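PDB 6EUD: ATP-dependent RNA helicase HrpB from Escherichia coli, which hydrolyses ATP to ADP and phosphate as a DExH-box RNA helicase of the DEAH/RHA group, and binds single-stranded RNA. Local coordinates for residues Leu219-Gly224 with Asn276-Ser281; Cys293-Val298 with Leu310-Val315; Gln317-Gln322 with Ala349-Glu354. All coordinates share one frame; numbering follows the deposited sequence.

Contact 1. Residues Leu219-Gly224 with Asn276-Ser281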
ATOM      1  N   LEU A 219      20.844 -24.144  13.127  1.00 31.78           N
ATOM      2  CA  LEU A 219      20.349 -23.340  12.014  1.00 30.59           C
ATOM      3  C   LEU A 219      20.063 -21.912  12.492  1.00 32.55           C
ATOM      4  O   LEU A 219      19.244 -21.679  13.393  1.00 33.04           O
ATOM      5  CB  LEU A 219      19.078 -23.954  11.403  1.00 28.46           C
ATOM      6  CG  LEU A 219      18.389 -23.187  10.256  1.00 30.76           C
ATOM      7  CD1 LEU A 219      19.304 -22.961   9.018  1.00 25.23           C
ATOM      8  CD2 LEU A 219      17.111 -23.920   9.852  1.00 29.68           C
ATOM      9  N   LEU A 220      20.749 -20.965  11.876  1.00 31.85           N
ATOM     10  CA  LEU A 220      20.669 -19.565  12.263  1.00 31.05           C
ATOM     11  C   LEU A 220      19.949 -18.755  11.186  1.00 31.03           C
ATOM     12  O   LEU A 220      20.438 -18.672  10.060  1.00 34.14           O
ATOM     13  CB  LEU A 220      22.081 -19.020  12.501  1.00 28.76           C
ATOM     14  CG  LEU A 220      22.287 -17.521  12.683  1.00 32.60           C
ATOM     15  CD1 LEU A 220      21.442 -16.970  13.834  1.00 29.26           C
ATOM     16  CD2 LEU A 220      23.785 -17.241  12.907  1.00 34.33           C
ATOM     17  N   PHE A 221      18.799 -18.174  11.526  1.00 27.28           N
ATOM     18  CA  PHE A 221      18.045 -17.347  10.581  1.00 29.90           C
ATOM     19  C   PHE A 221      18.479 -15.902  10.686  1.00 32.00           C
ATOM     20  O   PHE A 221      18.489 -15.355  11.774  1.00 31.66           O
ATOM     21  CB  PHE A 221      16.529 -17.454  10.825  1.00 29.33           C
ATOM     22  CG  PHE A 221      15.932 -18.810  10.447  1.00 30.83           C
ATOM     23  CD1 PHE A 221      15.638 -19.768  11.428  1.00 28.50           C
ATOM     24  CD2 PHE A 221      15.664 -19.125   9.114  1.00 30.95           C
ATOM     25  CE1 PHE A 221      15.081 -21.015  11.086  1.00 27.07           C
ATOM     26  CE2 PHE A 221      15.109 -20.368   8.761  1.00 27.15           C
ATOM     27  CZ  PHE A 221      14.815 -21.313   9.747  1.00 24.31           C
ATOM     28  N   LEU A 222      18.838 -15.299   9.549  1.00 32.92           N
ATOM     29  CA  LEU A 222      19.269 -13.902   9.473  1.00 29.64           C
ATOM     30  C   LEU A 222      18.480 -13.161   8.384  1.00 33.51           C
ATOM     31  O   LEU A 222      17.851 -13.801   7.535  1.00 35.07           O
ATOM     32  CB  LEU A 222      20.775 -13.853   9.206  1.00 29.51           C
ATOM     33  CG  LEU A 222      21.530 -14.391  10.417  1.00 24.80           C
ATOM     34  CD1 LEU A 222      23.022 -14.557  10.169  1.00 24.64           C
ATOM     35  CD2 LEU A 222      21.254 -13.453  11.601  1.00 24.03           C
ATOM     36  N   PRO A 223      18.501 -11.809   8.396  1.00 34.62           N
ATOM     37  CA  PRO A 223      17.670 -11.073   7.427  1.00 35.50           C
ATOM     38  C   PRO A 223      18.154 -11.154   5.968  1.00 42.11           C
ATOM     39  O   PRO A 223      17.323 -11.182   5.060  1.00 49.87           O
ATOM     40  CB  PRO A 223      17.756  -9.622   7.918  1.00 33.71           C
ATOM     41  CG  PRO A 223      18.232  -9.711   9.364  1.00 27.76           C
ATOM     42  CD  PRO A 223      19.126 -10.903   9.381  1.00 31.43           C
ATOM     43  N   GLY A 224      19.463 -11.163   5.745  1.00 36.45           N
ATOM     44  CA  GLY A 224      19.983 -11.220   4.396  1.00 34.42           C
ATOM     45  C   GLY A 224      21.449 -11.586   4.287  1.00 40.00           C
ATOM     46  O   GLY A 224      22.132 -11.811   5.294  1.00 42.45           O
ATOM     47  N   ASN A 276      15.226 -16.589   5.382  1.00 47.22           N
ATOM     48  CA  ASN A 276      13.996 -17.354   5.637  1.00 50.32           C
ATOM     49  C   ASN A 276      13.579 -18.317   4.515  1.00 53.01           C
ATOM     50  O   ASN A 276      12.524 -18.940   4.587  1.00 50.66           O
ATOM     51  CB  ASN A 276      12.828 -16.419   5.978  1.00 48.62           C
ATOM     52  CG  ASN A 276      12.554 -15.395   4.911  1.00 51.63           C
ATOM     53  OD1 ASN A 276      13.152 -15.408   3.829  1.00 52.99           O
ATOM     54  ND2 ASN A 276      11.642 -14.479   5.218  1.00 51.26           N
ATOM     55  N   ILE A 277      14.420 -18.483   3.505  1.00 59.35           N
ATOM     56  CA  ILE A 277      14.189 -19.554   2.546  1.00 65.69           C
ATOM     57  C   ILE A 277      14.309 -20.917   3.241  1.00 68.31           C
ATOM     58  O   ILE A 277      13.812 -21.925   2.739  1.00 73.74           O
ATOM     59  CB  ILE A 277      15.170 -19.495   1.374  1.00 69.76           C
ATOM     60  CG1 ILE A 277      16.548 -19.993   1.806  1.00 68.77           C
ATOM     61  CG2 ILE A 277      15.255 -18.072   0.849  1.00 74.40           C
ATOM     62  CD1 ILE A 277      17.452 -20.321   0.653  1.00 70.81           C
ATOM     63  N   ALA A 278      14.965 -20.946   4.401  1.00 59.21           N
ATOM     64  CA  ALA A 278      15.100 -22.188   5.150  1.00 56.96           C
ATOM     65  C   ALA A 278      13.883 -22.422   6.052  1.00 53.28           C
ATOM     66  O   ALA A 278      13.747 -23.476   6.674  1.00 52.89           O
ATOM     67  CB  ALA A 278      16.381 -22.176   5.968  1.00 53.67           C
ATOM     68  N   GLU A 279      12.992 -21.440   6.097  1.00 50.63           N
ATOM     69  CA  GLU A 279      11.850 -21.483   6.999  1.00 52.99           C
ATOM     70  C   GLU A 279      10.811 -22.526   6.582  1.00 58.82           C
ATOM     71  O   GLU A 279      10.242 -23.211   7.432  1.00 62.52           O
ATOM     72  CB  GLU A 279      11.202 -20.097   7.091  1.00 53.24           C
ATOM     73  CG  GLU A 279      10.152 -19.958   8.191  1.00 57.26           C
ATOM     74  CD  GLU A 279       9.468 -18.596   8.191  1.00 57.51           C
ATOM     75  OE1 GLU A 279      10.167 -17.566   8.366  1.00 55.58           O
ATOM     76  OE2 GLU A 279       8.225 -18.565   8.017  1.00 59.62           O
ATOM     77  N   THR A 280      10.556 -22.641   5.280  1.00 61.81           N
ATOM     78  CA  THR A 280       9.524 -23.556   4.780  1.00 65.28           C
ATOM     79  C   THR A 280       9.923 -24.226   3.471  1.00 68.88           C
ATOM     80  O   THR A 280       9.593 -25.384   3.254  1.00 71.23           O
ATOM     81  CB  THR A 280       8.156 -22.840   4.542  1.00 74.54           C
ATOM     82  OG1 THR A 280       8.299 -21.855   3.507  1.00 77.08           O
ATOM     83  CG2 THR A 280       7.628 -22.179   5.809  1.00 68.30           C
ATOM     84  N   SER A 281      10.628 -23.496   2.607  1.00 71.37           N
ATOM     85  CA  SER A 281      10.906 -23.950   1.239  1.00 74.26           C
ATOM     86  C   SER A 281      12.084 -24.906   1.115  1.00 74.23           C
ATOM     87  O   SER A 281      12.169 -25.695   0.173  1.00 74.34           O
ATOM     88  CB  SER A 281      11.171 -22.752   0.330  1.00 74.25           C
ATOM     89  OG  SER A 281      12.465 -22.225   0.548  1.00 76.20           O
TER
HETATM   90  O   HOH W   1      14.916 -14.144   7.004  1.00 45.49           O
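Motifs IV and V of the second RecA-like domain of a DEAH/RHA helicase meet where Phe221 and Leu219, of strand 217-221, press on Ala278 in the loop that follows strand 269-274. This is the textbook situation of a P-loop-type fold, in which conserved loops gather beyond one end of a parallel sheet. Phe221 does most of the touching. Its CB points toward the loop, and with CG anti to the carbonyl carbon (chi1 -70°) the CE2 corner of the ring meets it. Phe221 CE2 lies 3.6 Å from Ala278 CB, a methyl group approached obliquely. Glu279 N comes near the ring plane, at the edge, also 3.6 Å from Phe221 CE2. Inside its own loop Glu279 N also donates to Asn276 O at 3.0 Å, so the phenyl edge rests against a turn held by its own backbone. Leu219, two residues back and directed the same way, adds a looser apolar touch, Leu219 CD1 to Ala278 CB at 4.3 Å. No direct hydrogen bond crosses the interface. A water bridges it instead, donating to Leu222 O at 3.0 Å and accepting a weak bond from Asn276 N.

The far end of the loop faces the first RecA-like domain: Thr280 OG1 is hydrogen-bonded to His129 of the DEFH box, and Ser281 O to Thr32, a predicted ATP-binding residue. Glu279 makes a salt bridge with Arg323 of helix 317-325. The contact thus seats, against a buried strand, a motif V loop that reaches across the domain cleft. Within that loop Ser281 OG reaches back to Ile277 O, 2.6 Å away, meeting the oxygen in the carbonyl plane on a lone pair, with a C=O...OG angle of 131°.

Contact 2. Residues Cys293-Val298 with Leu310-Val315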
ATOM      1  N   CYS A 293      16.952 -14.745  14.724  1.00 28.61           N
ATOM      2  CA  CYS A 293      17.146 -13.318  15.008  1.00 35.47           C
ATOM      3  C   CYS A 293      15.802 -12.578  15.076  1.00 33.40           C
ATOM      4  O   CYS A 293      15.742 -11.448  15.537  1.00 35.18           O
ATOM      5  CB  CYS A 293      18.056 -12.658  13.950  1.00 38.39           C
ATOM      6  SG  CYS A 293      17.302 -12.337  12.341  1.00 75.45           S
ATOM      7  N   ALA A 294      14.746 -13.232  14.589  1.00 34.86           N
ATOM      8  CA  ALA A 294      13.365 -12.717  14.561  1.00 36.58           C
ATOM      9  C   ALA A 294      13.183 -11.449  13.734  1.00 40.96           C
ATOM     10  O   ALA A 294      12.238 -10.697  13.972  1.00 43.28           O
ATOM     11  CB  ALA A 294      12.849 -12.483  15.978  1.00 29.85           C
ATOM     12  N   GLN A 295      14.061 -11.229  12.756  1.00 42.90           N
ATOM     13  CA  GLN A 295      13.979 -10.052  11.891  1.00 45.59           C
ATOM     14  C   GLN A 295      14.018 -10.403  10.416  1.00 49.97           C
ATOM     15  O   GLN A 295      14.943 -11.055   9.956  1.00 54.36           O
ATOM     16  CB  GLN A 295      15.090  -9.073  12.237  1.00 45.80           C
ATOM     17  CG  GLN A 295      14.766  -8.367  13.527  1.00 56.04           C
ATOM     18  CD  GLN A 295      15.812  -7.399  13.963  1.00 61.67           C
ATOM     19  OE1 GLN A 295      16.830  -7.220  13.289  1.00 62.76           O
ATOM     20  NE2 GLN A 295      15.575  -6.758  15.109  1.00 62.64           N
ATOM     21  N   GLU A 296      12.978  -9.978   9.701  1.00 49.21           N
ATOM     22  CA  GLU A 296      12.807 -10.215   8.273  1.00 46.98           C
ATOM     23  C   GLU A 296      13.216  -8.986   7.472  1.00 44.69           C
ATOM     24  O   GLU A 296      13.196  -7.858   7.978  1.00 41.37           O
ATOM     25  CB  GLU A 296      11.343 -10.542   7.951  1.00 53.69           C
ATOM     26  CG  GLU A 296      11.021 -12.004   7.685  1.00 65.62           C
ATOM     27  CD  GLU A 296       9.519 -12.264   7.653  1.00 74.45           C
ATOM     28  OE1 GLU A 296       8.748 -11.286   7.788  1.00 73.70           O
ATOM     29  OE2 GLU A 296       9.108 -13.443   7.515  1.00 83.80           O
ATOM     30  N   ARG A 297      13.538  -9.198   6.200  1.00 42.61           N
ATOM     31  CA  ARG A 297      13.690  -8.089   5.274  1.00 40.66           C
ATOM     32  C   ARG A 297      12.587  -8.146   4.210  1.00 43.92           C
ATOM     33  O   ARG A 297      12.556  -9.077   3.402  1.00 49.21           O
ATOM     34  CB  ARG A 297      15.076  -8.122   4.637  1.00 41.32           C
ATOM     35  CG  ARG A 297      15.329  -7.046   3.613  1.00 44.04           C
ATOM     36  CD  ARG A 297      16.825  -6.745   3.526  1.00 48.05           C
ATOM     37  NE  ARG A 297      17.331  -6.191   4.788  1.00 45.11           N
ATOM     38  CZ  ARG A 297      18.440  -6.602   5.396  1.00 39.38           C
ATOM     39  NH1 ARG A 297      19.169  -7.574   4.861  1.00 31.78           N
ATOM     40  NH2 ARG A 297      18.821  -6.041   6.542  1.00 40.05           N
ATOM     41  N   VAL A 298      11.686  -7.163   4.210  1.00 42.47           N
ATOM     42  CA  VAL A 298      10.583  -7.152   3.241  1.00 46.77           C
ATOM     43  C   VAL A 298      10.502  -5.874   2.402  1.00 45.75           C
ATOM     44  O   VAL A 298      10.904  -4.790   2.838  1.00 42.43           O
ATOM     45  CB  VAL A 298       9.193  -7.357   3.934  1.00 41.88           C
ATOM     46  CG1 VAL A 298       9.072  -8.764   4.479  1.00 43.46           C
ATOM     47  CG2 VAL A 298       8.971  -6.332   5.038  1.00 38.78           C
ATOM     48  N   LEU A 310      13.316  -1.883   0.667  1.00 51.30           N
ATOM     49  CA  LEU A 310      13.540  -3.020   1.552  1.00 49.62           C
ATOM     50  C   LEU A 310      13.631  -2.520   2.978  1.00 50.23           C
ATOM     51  O   LEU A 310      14.562  -1.798   3.313  1.00 48.55           O
ATOM     52  CB  LEU A 310      14.815  -3.774   1.193  1.00 46.43           C
ATOM     53  CG  LEU A 310      14.708  -4.665  -0.032  1.00 54.66           C
ATOM     54  CD1 LEU A 310      15.967  -5.503  -0.197  1.00 58.83           C
ATOM     55  CD2 LEU A 310      13.474  -5.551   0.057  1.00 58.24           C
ATOM     56  N   ILE A 311      12.655  -2.877   3.809  1.00 52.90           N
ATOM     57  CA  ILE A 311      12.758  -2.621   5.244  1.00 47.71           C
ATOM     58  C   ILE A 311      13.038  -3.915   6.030  1.00 43.84           C
ATOM     59  O   ILE A 311      12.851  -5.037   5.540  1.00 40.79           O
ATOM     60  CB  ILE A 311      11.494  -1.954   5.805  1.00 47.85           C
ATOM     61  CG1 ILE A 311      10.349  -2.960   5.924  1.00 51.05           C
ATOM     62  CG2 ILE A 311      11.095  -0.776   4.948  1.00 50.50           C
ATOM     63  CD1 ILE A 311       9.171  -2.441   6.741  1.00 48.52           C
ATOM     64  N   THR A 312      13.530  -3.737   7.243  1.00 43.53           N
ATOM     65  CA  THR A 312      13.720  -4.842   8.151  1.00 45.32           C
ATOM     66  C   THR A 312      12.671  -4.692   9.230  1.00 39.79           C
ATOM     67  O   THR A 312      12.413  -3.582   9.704  1.00 39.05           O
ATOM     68  CB  THR A 312      15.139  -4.864   8.746  1.00 51.84           C
ATOM     69  OG1 THR A 312      16.081  -5.070   7.683  1.00 54.50           O
ATOM     70  CG2 THR A 312      15.282  -5.995   9.749  1.00 50.08           C
ATOM     71  N   GLN A 313      12.036  -5.804   9.580  1.00 34.12           N
ATOM     72  CA  GLN A 313      10.984  -5.786  10.589  1.00 38.30           C
ATOM     73  C   GLN A 313      10.907  -7.095  11.374  1.00 34.02           C
ATOM     74  O   GLN A 313      11.468  -8.119  10.958  1.00 27.70           O
ATOM     75  CB  GLN A 313       9.635  -5.500   9.940  1.00 40.33           C
ATOM     76  CG  GLN A 313       9.200  -6.564   8.956  1.00 46.57           C
ATOM     77  CD  GLN A 313       7.803  -6.328   8.432  1.00 52.90           C
ATOM     78  OE1 GLN A 313       7.275  -5.217   8.514  1.00 62.37           O
ATOM     79  NE2 GLN A 313       7.189  -7.374   7.900  1.00 54.58           N
ATOM     80  N   ARG A 314      10.205  -7.043  12.504  1.00 32.06           N
ATOM     81  CA  ARG A 314       9.977  -8.221  13.339  1.00 30.91           C
ATOM     82  C   ARG A 314       9.193  -9.253  12.590  1.00 26.39           C
ATOM     83  O   ARG A 314       8.254  -8.943  11.858  1.00 28.53           O
ATOM     84  CB  ARG A 314       9.238  -7.854  14.627  1.00 35.52           C
ATOM     85  CG  ARG A 314      10.147  -7.243  15.655  1.00 40.45           C
ATOM     86  CD  ARG A 314      11.193  -8.233  16.146  1.00 43.79           C
ATOM     87  NE  ARG A 314      12.246  -7.546  16.877  1.00 52.45           N
ATOM     88  CZ  ARG A 314      12.141  -7.150  18.139  1.00 59.37           C
ATOM     89  NH1 ARG A 314      11.029  -7.393  18.816  1.00 62.71           N
ATOM     90  NH2 ARG A 314      13.154  -6.518  18.726  1.00 64.94           N
ATOM     91  N   VAL A 315       9.608 -10.489  12.780  1.00 28.20           N
ATOM     92  CA  VAL A 315       8.973 -11.654  12.194  1.00 27.70           C
ATOM     93  C   VAL A 315       7.689 -11.950  12.988  1.00 32.29           C
ATOM     94  O   VAL A 315       7.592 -11.608  14.167  1.00 33.79           O
ATOM     95  CB  VAL A 315       9.995 -12.823  12.205  1.00 46.11           C
ATOM     96  CG1 VAL A 315       9.364 -14.156  11.957  1.00 49.99           C
ATOM     97  CG2 VAL A 315      11.112 -12.544  11.192  1.00 43.32           C
TER
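Strands 295-298 and 310-314 run antiparallel at 149°, with Glu296-Gln313 and Val298-Ile311 as hydrogen-bonded pairs and Gln295-Arg314 and Arg297-Thr312 as non-hydrogen-bonded ones. Glu296 N donates to Gln313 O at 2.7 Å, and beyond the regular pairing Val315 N reaches Ala294 O from above the carbonyl plane. On one face of the hairpin, Arg297 extends with CG anti to the backbone N (chi1 178°) and then bends at chi3 (-64°), which brings its guanidinium beside Thr312. There Arg297 NH2 donates to Thr312 OG1 at 3.1 Å, the oxygen somewhat tilted from the guanidinium plane, while NE adds a weak bond to the same atom. NH1 makes a salt bridge with Glu227. Were Arg297 an alanine, Thr312 OG1 would probably lose both donors and Glu227 its positive mate. Further along this face, the Gln295 amide and the Arg314 guanidinium lie nearly coplanar, with Gln295 NE2 at the edge of the guanidinium, 3.9 Å from Arg314 NE and not bonded to it; Arg314 is instead hydrogen-bonded to Gln343.

The other face is more apolar. Val298 CG2 touches Ile311 CG1 at 3.7 Å and, at 3.5 Å, NE2 of Gln313, whose side chain crosses it at about a right angle. Val315 CG2 packs on Glu296 CG, also at 3.5 Å. At the end where Ala294 meets Val315, both rest on Met320 of helix 317-325, and on the Arg297 face Gln295 touches Phe199 of helix 199-213.

Contact 3. Residues Gln317-Gln322 with Ala349-Glu354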
ATOM      1  N   GLN A 317       4.594 -14.221  14.869  1.00 24.44           N
ATOM      2  CA  GLN A 317       4.550 -15.394  15.719  1.00 30.91           C
ATOM      3  C   GLN A 317       4.470 -16.681  14.898  1.00 34.08           C
ATOM      4  O   GLN A 317       5.145 -17.671  15.221  1.00 31.11           O
ATOM      5  CB  GLN A 317       3.372 -15.324  16.692  1.00 27.59           C
ATOM      6  CG  GLN A 317       3.401 -14.092  17.590  1.00 34.95           C
ATOM      7  CD  GLN A 317       2.404 -14.171  18.745  1.00 42.62           C
ATOM      8  OE1 GLN A 317       2.159 -15.244  19.280  1.00 51.93           O
ATOM      9  NE2 GLN A 317       1.823 -13.035  19.122  1.00 39.31           N
ATOM     10  N   ALA A 318       3.658 -16.684  13.845  1.00 34.04           N
ATOM     11  CA  ALA A 318       3.538 -17.894  13.033  1.00 32.90           C
ATOM     12  C   ALA A 318       4.889 -18.279  12.408  1.00 32.05           C
ATOM     13  O   ALA A 318       5.266 -19.450  12.410  1.00 33.15           O
ATOM     14  CB  ALA A 318       2.465 -17.728  11.950  1.00 31.13           C
ATOM     15  N   SER A 319       5.650 -17.312  11.914  1.00 31.17           N
ATOM     16  CA  SER A 319       6.931 -17.695  11.324  1.00 35.51           C
ATOM     17  C   SER A 319       8.010 -17.939  12.377  1.00 33.71           C
ATOM     18  O   SER A 319       8.912 -18.744  12.158  1.00 34.74           O
ATOM     19  CB  SER A 319       7.402 -16.666  10.300  1.00 38.54           C
ATOM     20  OG  SER A 319       6.938 -15.386  10.608  1.00 47.80           O
ATOM     21  N   MET A 320       7.924 -17.283  13.525  1.00 30.32           N
ATOM     22  CA  MET A 320       8.842 -17.638  14.601  1.00 29.05           C
ATOM     23  C   MET A 320       8.620 -19.099  15.006  1.00 30.35           C
ATOM     24  O   MET A 320       9.571 -19.857  15.265  1.00 33.36           O
ATOM     25  CB  MET A 320       8.664 -16.709  15.791  1.00 28.09           C
ATOM     26  CG  MET A 320       9.449 -15.380  15.661  1.00 22.68           C
ATOM     27  SD  MET A 320       9.500 -14.432  17.195  1.00 28.81           S
ATOM     28  CE  MET A 320       7.765 -14.010  17.357  1.00 27.24           C
ATOM     29  N   THR A 321       7.358 -19.502  15.014  1.00 28.88           N
ATOM     30  CA  THR A 321       6.993 -20.876  15.337  1.00 30.47           C
ATOM     31  C   THR A 321       7.412 -21.827  14.214  1.00 31.58           C
ATOM     32  O   THR A 321       7.922 -22.917  14.469  1.00 33.96           O
ATOM     33  CB  THR A 321       5.484 -20.993  15.614  1.00 33.68           C
ATOM     34  OG1 THR A 321       5.191 -20.290  16.828  1.00 35.55           O
ATOM     35  CG2 THR A 321       5.074 -22.425  15.781  1.00 26.13           C
ATOM     36  N   GLN A 322       7.225 -21.407  12.968  1.00 31.70           N
ATOM     37  CA  GLN A 322       7.678 -22.224  11.849  1.00 32.50           C
ATOM     38  C   GLN A 322       9.212 -22.388  11.905  1.00 32.56           C
ATOM     39  O   GLN A 322       9.731 -23.481  11.681  1.00 33.94           O
ATOM     40  CB  GLN A 322       7.231 -21.619  10.528  1.00 30.41           C
ATOM     41  CG  GLN A 322       7.661 -22.376   9.299  1.00 40.98           C
ATOM     42  CD  GLN A 322       6.919 -23.690   9.097  1.00 50.36           C
ATOM     43  OE1 GLN A 322       5.794 -23.863   9.575  1.00 56.84           O
ATOM     44  NE2 GLN A 322       7.546 -24.621   8.372  1.00 49.21           N
ATOM     45  N   ALA A 349       0.402 -11.904  14.840  1.00 27.69           N
ATOM     46  CA  ALA A 349       0.156 -13.342  14.859  1.00 30.94           C
ATOM     47  C   ALA A 349       0.619 -13.976  13.561  1.00 33.78           C
ATOM     48  O   ALA A 349       1.211 -15.057  13.563  1.00 39.06           O
ATOM     49  CB  ALA A 349      -1.326 -13.632  15.082  1.00 28.15           C
ATOM     50  N   GLN A 350       0.346 -13.279  12.460  1.00 31.23           N
ATOM     51  CA  GLN A 350       0.576 -13.777  11.107  1.00 31.71           C
ATOM     52  C   GLN A 350       1.464 -12.831  10.310  1.00 32.14           C
ATOM     53  O   GLN A 350       1.570 -11.649  10.641  1.00 32.29           O
ATOM     54  CB  GLN A 350      -0.760 -13.967  10.365  1.00 32.35           C
ATOM     55  CG  GLN A 350      -1.758 -14.898  11.058  1.00 36.70           C
ATOM     56  CD  GLN A 350      -1.236 -16.330  11.162  1.00 46.76           C
ATOM     57  OE1 GLN A 350      -0.467 -16.787  10.303  1.00 48.44           O
ATOM     58  NE2 GLN A 350      -1.657 -17.051  12.213  1.00 46.42           N
ATOM     59  N   SER A 351       2.090 -13.344   9.255  1.00 31.64           N
ATOM     60  CA  SER A 351       2.878 -12.494   8.359  1.00 35.96           C
ATOM     61  C   SER A 351       1.994 -11.664   7.420  1.00 33.09           C
ATOM     62  O   SER A 351       0.912 -12.078   7.049  1.00 33.59           O
ATOM     63  CB  SER A 351       3.833 -13.342   7.532  1.00 37.26           C
ATOM     64  OG  SER A 351       4.733 -14.002   8.386  1.00 46.29           O
ATOM     65  N   GLU A 352       2.479 -10.492   7.048  1.00 32.61           N
ATOM     66  CA  GLU A 352       1.789  -9.611   6.132  1.00 36.44           C
ATOM     67  C   GLU A 352       1.970 -10.110   4.692  1.00 35.11           C
ATOM     68  O   GLU A 352       3.095 -10.242   4.225  1.00 31.14           O
ATOM     69  CB  GLU A 352       2.332  -8.195   6.284  1.00 42.27           C
ATOM     70  CG  GLU A 352       1.380  -7.080   5.890  1.00 52.79           C
ATOM     71  CD  GLU A 352       1.974  -5.722   6.216  1.00 59.14           C
ATOM     72  OE1 GLU A 352       3.179  -5.686   6.561  1.00 66.22           O
ATOM     73  OE2 GLU A 352       1.250  -4.706   6.134  1.00 58.41           O
ATOM     74  N   PRO A 353       0.859 -10.396   3.995  1.00 35.43           N
ATOM     75  CA  PRO A 353       0.871 -10.824   2.590  1.00 35.11           C
ATOM     76  C   PRO A 353       1.466  -9.730   1.697  1.00 35.77           C
ATOM     77  O   PRO A 353       1.290  -8.552   2.015  1.00 36.81           O
ATOM     78  CB  PRO A 353      -0.619 -11.032   2.261  1.00 36.86           C
ATOM     79  CG  PRO A 353      -1.316 -11.132   3.571  1.00 38.88           C
ATOM     80  CD  PRO A 353      -0.510 -10.294   4.533  1.00 37.58           C
ATOM     81  N   GLU A 354       2.132 -10.103   0.608  1.00 37.35           N
ATOM     82  CA  GLU A 354       2.766  -9.131  -0.314  1.00 39.37           C
ATOM     83  C   GLU A 354       1.766  -8.122  -0.915  1.00 34.56           C
ATOM     84  O   GLU A 354       2.104  -6.965  -1.145  1.00 36.07           O
ATOM     85  CB  GLU A 354       3.502  -9.886  -1.442  1.00 41.95           C
ATOM     86  CG  GLU A 354       4.174  -9.010  -2.486  1.00 48.02           C
ATOM     87  CD  GLU A 354       4.834  -9.808  -3.621  1.00 50.30           C
ATOM     88  OE1 GLU A 354       4.599 -11.025  -3.736  1.00 47.75           O
ATOM     89  OE2 GLU A 354       5.597  -9.214  -4.411  1.00 56.07           O
TER
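Ala318, in the first turn of helix 317-325, points its CB at the loop, and Ala349 O lies against that methyl and, from the side, against the CB methylene of Gln317. Ala318 CB is 3.4 Å from Ala349 O and Gln317 CB 3.8 Å from it. The same oxygen accepts the contact's one settled hydrogen bond, from Ala318 N to Ala349 O at 3.0 Å; the bond is moderately bent (144° at the hydrogen), and the donor is tilted 28° from the carbonyl plane. First-turn amides of a helix have no acceptor one turn earlier in their own helix, and here the loop supplies it.

Gln350 also reaches the methyl of Ala318. Its CB points away from the helix, but the chain bends at chi2 (-64°) and doubles back, placing Gln350 OE1 3.5 Å from Ala318 CB. The methyl is thus touched by a backbone oxygen and by the amide group of a side chain. Further along, the hydroxyl oxygens of Ser319 and Ser351 lie 3.4 Å apart (OG to OG). Each is hydrogen-bonded to the hydroxyl of Ser316, just ahead of the helix, so three serines cluster at this corner. Gln317 takes no part in that cluster: its CG lies anti to the carbonyl carbon, and the extended chain carries NE2 to Ala347 O, a further tie to the residues after helix 341-346.

The contact joins the loop after helix 341-346 to the first turn of the helix that carries motif VI. Gln322, whose N donates to Ala318 O at 2.8 Å one turn later, opens the Gln-Arg-Ala-Gly-Arg-Ala-Gly-Arg sequence, the motif VI signature of DEAH/RHA helicases.

All three contacts belong to the second RecA-like domain and follow one another along the chain without interlocking. Their centres stand about 11 Å apart between contacts 1 and 2 and between contacts 2 and 3, and about 13 Å between contacts 1 and 3. Contacts 1 and 2 share a sheet, since strands 217-221 and 287-302 are neighbours in it. Strand 307-314 of contact 2 leads straight into helix 317-325 of contact 3. That helix closes the triangle: Glu279 packs on Ser319, and Gln322 NE2 is probably hydrogen-bonded to Glu279 O. The hairpin, the motif V loop and the start of motif VI thus pack together, and loop 276-281 of contact 1 is the part that reaches the first RecA-like domain.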